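Local coordinates for protein alkaline serine protease (Thermobifida fusca, PDB 2PFE) that probably cleaves proteins as a chymotrypsin-fold serine endopeptidase, this chain being its protease domain, related to alpha-lytic protease, at residues V75-V83 with R99-R107. Residues are numbered along the deposited sequence; the frame is centred on the assembly and turned at random.
Sequences VNRYNGGTV and RSGATTGWR
Two beta-hairpins pack together, side chains of each against both side chains and backbone of the other: the arm 75-78 of one lies beside Ser100 and Gly105-Trp106 of the other, with the CA atoms of Tyr78 and Gly105 5.4 Å apart and those of Asn76 and Ser100 6.5 Å apart. In Trp106, CG anti to the backbone N (chi1 -175°) lays the indole beside Arg77, whose side chain crosses one face. The bend of Arg77 at chi2 (59°) lets the chain fold over the indole: CD sits 3.6 Å from the centroid of the Trp106 six-membered ring, a CH-pi contact, while the guanidinium stacks almost parallel to the indole, Arg77 CZ 3.7 Å from the centroid of the Trp106 five-membered ring, making a cation-pi pair. Val75 CG1 comes up at the indole edge, and Val83 CG2 approaches CH2 of Trp106 at 3.8 Å. Replacing Trp106 by a serine is likely to strip the Arg77 guanidinium of its stacking partner and open a gap beside both valines. Deeper in, Ser100 OG donates a 2.7 Å hydrogen bond to Asn76 O, meeting the carbonyl slightly tilted from its plane, and the same hydroxyl touches the edge of the Tyr78 ring. One face of that ring rests on Gly105 CA, 3.6 Å from the ring centroid, where a side chain would crowd Tyr78 CB; Asn76 ND2 lies over the opposite face. Tyr78 OH reaches past Ala102 to hydrogen-bond Gly6 O. An Asx turn, Asn76 OD1 accepting from Tyr78 N, shapes the backbone leading into the tyrosine. In this chymotrypsin-like protease domain the contact joins the small 74-76/82-84 hairpin to the barrel hairpin 96-101/105-113, whose Gly101 lies about 7 Å from the bound sulfonyl fluoride inhibitor.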
# COMPACT_ATOMS: atom_id res chain seq x y z
N VAL A 75 1.86 2.77 10.94
CA VAL A 75 1.60 3.59 9.76
C VAL A 75 1.81 5.06 10.14
O VAL A 75 1.43 5.48 11.24
CB VAL A 75 0.17 3.36 9.21
CG1 VAL A 75 -0.22 4.44 8.19
CG2 VAL A 75 0.05 1.95 8.59
N ASN A 76 2.42 5.83 9.24
CA ASN A 76 2.66 7.25 9.48
C ASN A 76 1.36 8.04 9.35
O ASN A 76 0.65 7.95 8.33
CB ASN A 76 3.73 7.75 8.50
CG ASN A 76 4.30 9.10 8.88
OD1 ASN A 76 3.69 9.86 9.63
ND2 ASN A 76 5.46 9.41 8.32
N ARG A 77 1.04 8.79 10.40
CA ARG A 77 -0.18 9.57 10.47
C ARG A 77 0.02 10.97 9.88
O ARG A 77 -0.94 11.69 9.62
CB ARG A 77 -0.67 9.59 11.93
CG ARG A 77 -1.86 10.47 12.26
CD ARG A 77 -3.09 10.06 11.44
NE ARG A 77 -4.28 10.81 11.83
CZ ARG A 77 -4.57 12.04 11.43
NH1 ARG A 77 -3.75 12.71 10.63
NH2 ARG A 77 -5.69 12.63 11.85
N TYR A 78 1.28 11.33 9.67
CA TYR A 78 1.69 12.59 9.04
C TYR A 78 1.33 13.84 9.82
O TYR A 78 1.22 14.93 9.26
CB TYR A 78 1.26 12.65 7.56
CG TYR A 78 2.24 11.88 6.72
CD1 TYR A 78 1.96 10.59 6.29
CD2 TYR A 78 3.48 12.43 6.40
CE1 TYR A 78 2.88 9.87 5.53
CE2 TYR A 78 4.42 11.73 5.66
CZ TYR A 78 4.10 10.45 5.20
OH TYR A 78 5.06 9.78 4.47
N ASN A 79 1.19 13.67 11.13
CA ASN A 79 1.08 14.81 12.05
C ASN A 79 2.13 14.77 13.16
O ASN A 79 1.95 15.39 14.20
CB ASN A 79 -0.32 14.87 12.65
CG ASN A 79 -0.67 13.63 13.42
OD1 ASN A 79 0.13 12.69 13.56
ND2 ASN A 79 -1.90 13.58 13.91
N GLY A 80 3.21 14.03 12.92
CA GLY A 80 4.26 13.86 13.93
C GLY A 80 4.24 12.46 14.50
O GLY A 80 5.24 12.01 15.09
N GLY A 81 3.13 11.74 14.31
CA GLY A 81 2.94 10.45 14.95
C GLY A 81 2.48 9.32 14.05
O GLY A 81 2.56 9.41 12.82
N THR A 82 1.99 8.25 14.69
CA THR A 82 1.66 7.00 14.01
C THR A 82 0.31 6.41 14.41
O THR A 82 -0.28 6.80 15.42
CB THR A 82 2.73 5.93 14.29
OG1 THR A 82 2.87 5.75 15.71
CG2 THR A 82 4.07 6.33 13.67
N VAL A 83 -0.17 5.47 13.58
CA VAL A 83 -1.31 4.58 13.91
C VAL A 83 -0.81 3.13 13.97
O VAL A 83 -0.02 2.70 13.12
CB VAL A 83 -2.47 4.70 12.87
CG1 VAL A 83 -3.70 3.93 13.36
CG2 VAL A 83 -2.85 6.15 12.61
N ARG A 99 -5.82 6.87 3.90
CA ARG A 99 -4.57 6.38 3.33
C ARG A 99 -3.40 7.27 3.74
O ARG A 99 -3.57 8.46 4.05
CB ARG A 99 -4.64 6.30 1.79
CG ARG A 99 -5.15 7.55 1.06
CD ARG A 99 -4.50 7.71 -0.32
NE ARG A 99 -3.08 7.97 -0.15
CZ ARG A 99 -2.56 9.19 -0.02
NH1 ARG A 99 -3.32 10.27 -0.13
NH2 ARG A 99 -1.26 9.34 0.22
N SER A 100 -2.23 6.65 3.75
CA SER A 100 -0.97 7.33 4.04
C SER A 100 0.00 7.17 2.89
O SER A 100 0.15 6.08 2.37
CB SER A 100 -0.36 6.77 5.33
OG SER A 100 0.85 7.43 5.68
N GLY A 101 0.67 8.25 2.51
CA GLY A 101 1.68 8.16 1.45
C GLY A 101 2.68 9.29 1.48
O GLY A 101 2.43 10.33 2.08
N ALA A 102 3.80 9.08 0.81
CA ALA A 102 4.96 9.97 0.94
C ALA A 102 4.75 11.35 0.34
O ALA A 102 5.42 12.31 0.74
CB ALA A 102 6.18 9.33 0.30
N THR A 103 3.84 11.45 -0.62
CA THR A 103 3.65 12.72 -1.31
C THR A 103 2.59 13.61 -0.66
O THR A 103 2.81 14.81 -0.47
CB THR A 103 3.34 12.50 -2.79
OG1 THR A 103 4.44 11.82 -3.39
CG2 THR A 103 3.19 13.82 -3.52
N THR A 104 1.45 13.01 -0.30
CA THR A 104 0.35 13.81 0.23
C THR A 104 0.02 13.59 1.71
O THR A 104 -0.93 14.18 2.22
CB THR A 104 -0.92 13.61 -0.59
OG1 THR A 104 -1.33 12.23 -0.52
CG2 THR A 104 -0.70 14.04 -2.03
N GLY A 105 0.80 12.73 2.38
CA GLY A 105 0.56 12.44 3.79
C GLY A 105 -0.68 11.60 4.03
O GLY A 105 -0.90 10.59 3.35
N TRP A 106 -1.49 12.05 4.98
CA TRP A 106 -2.71 11.36 5.42
C TRP A 106 -3.93 12.01 4.83
O TRP A 106 -4.15 13.23 4.97
CB TRP A 106 -2.77 11.43 6.95
CG TRP A 106 -3.87 10.69 7.65
CD1 TRP A 106 -5.06 11.20 8.07
CD2 TRP A 106 -3.84 9.33 8.09
NE1 TRP A 106 -5.79 10.23 8.73
CE2 TRP A 106 -5.05 9.07 8.76
CE3 TRP A 106 -2.90 8.29 7.98
CZ2 TRP A 106 -5.36 7.83 9.32
CZ3 TRP A 106 -3.19 7.06 8.54
CH2 TRP A 106 -4.41 6.83 9.19
N ARG A 107 -4.70 11.19 4.10
CA ARG A 107 -5.91 11.67 3.42
C ARG A 107 -7.03 10.67 3.60
O ARG A 107 -6.80 9.46 3.55
CB ARG A 107 -5.67 11.89 1.91
CG ARG A 107 -4.53 12.84 1.58
CD ARG A 107 -4.83 14.29 1.91
NE ARG A 107 -3.61 15.06 1.74
CZ ARG A 107 -3.56 16.35 1.44
NH1 ARG A 107 -4.68 17.04 1.27
NH2 ARG A 107 -2.36 16.93 1.33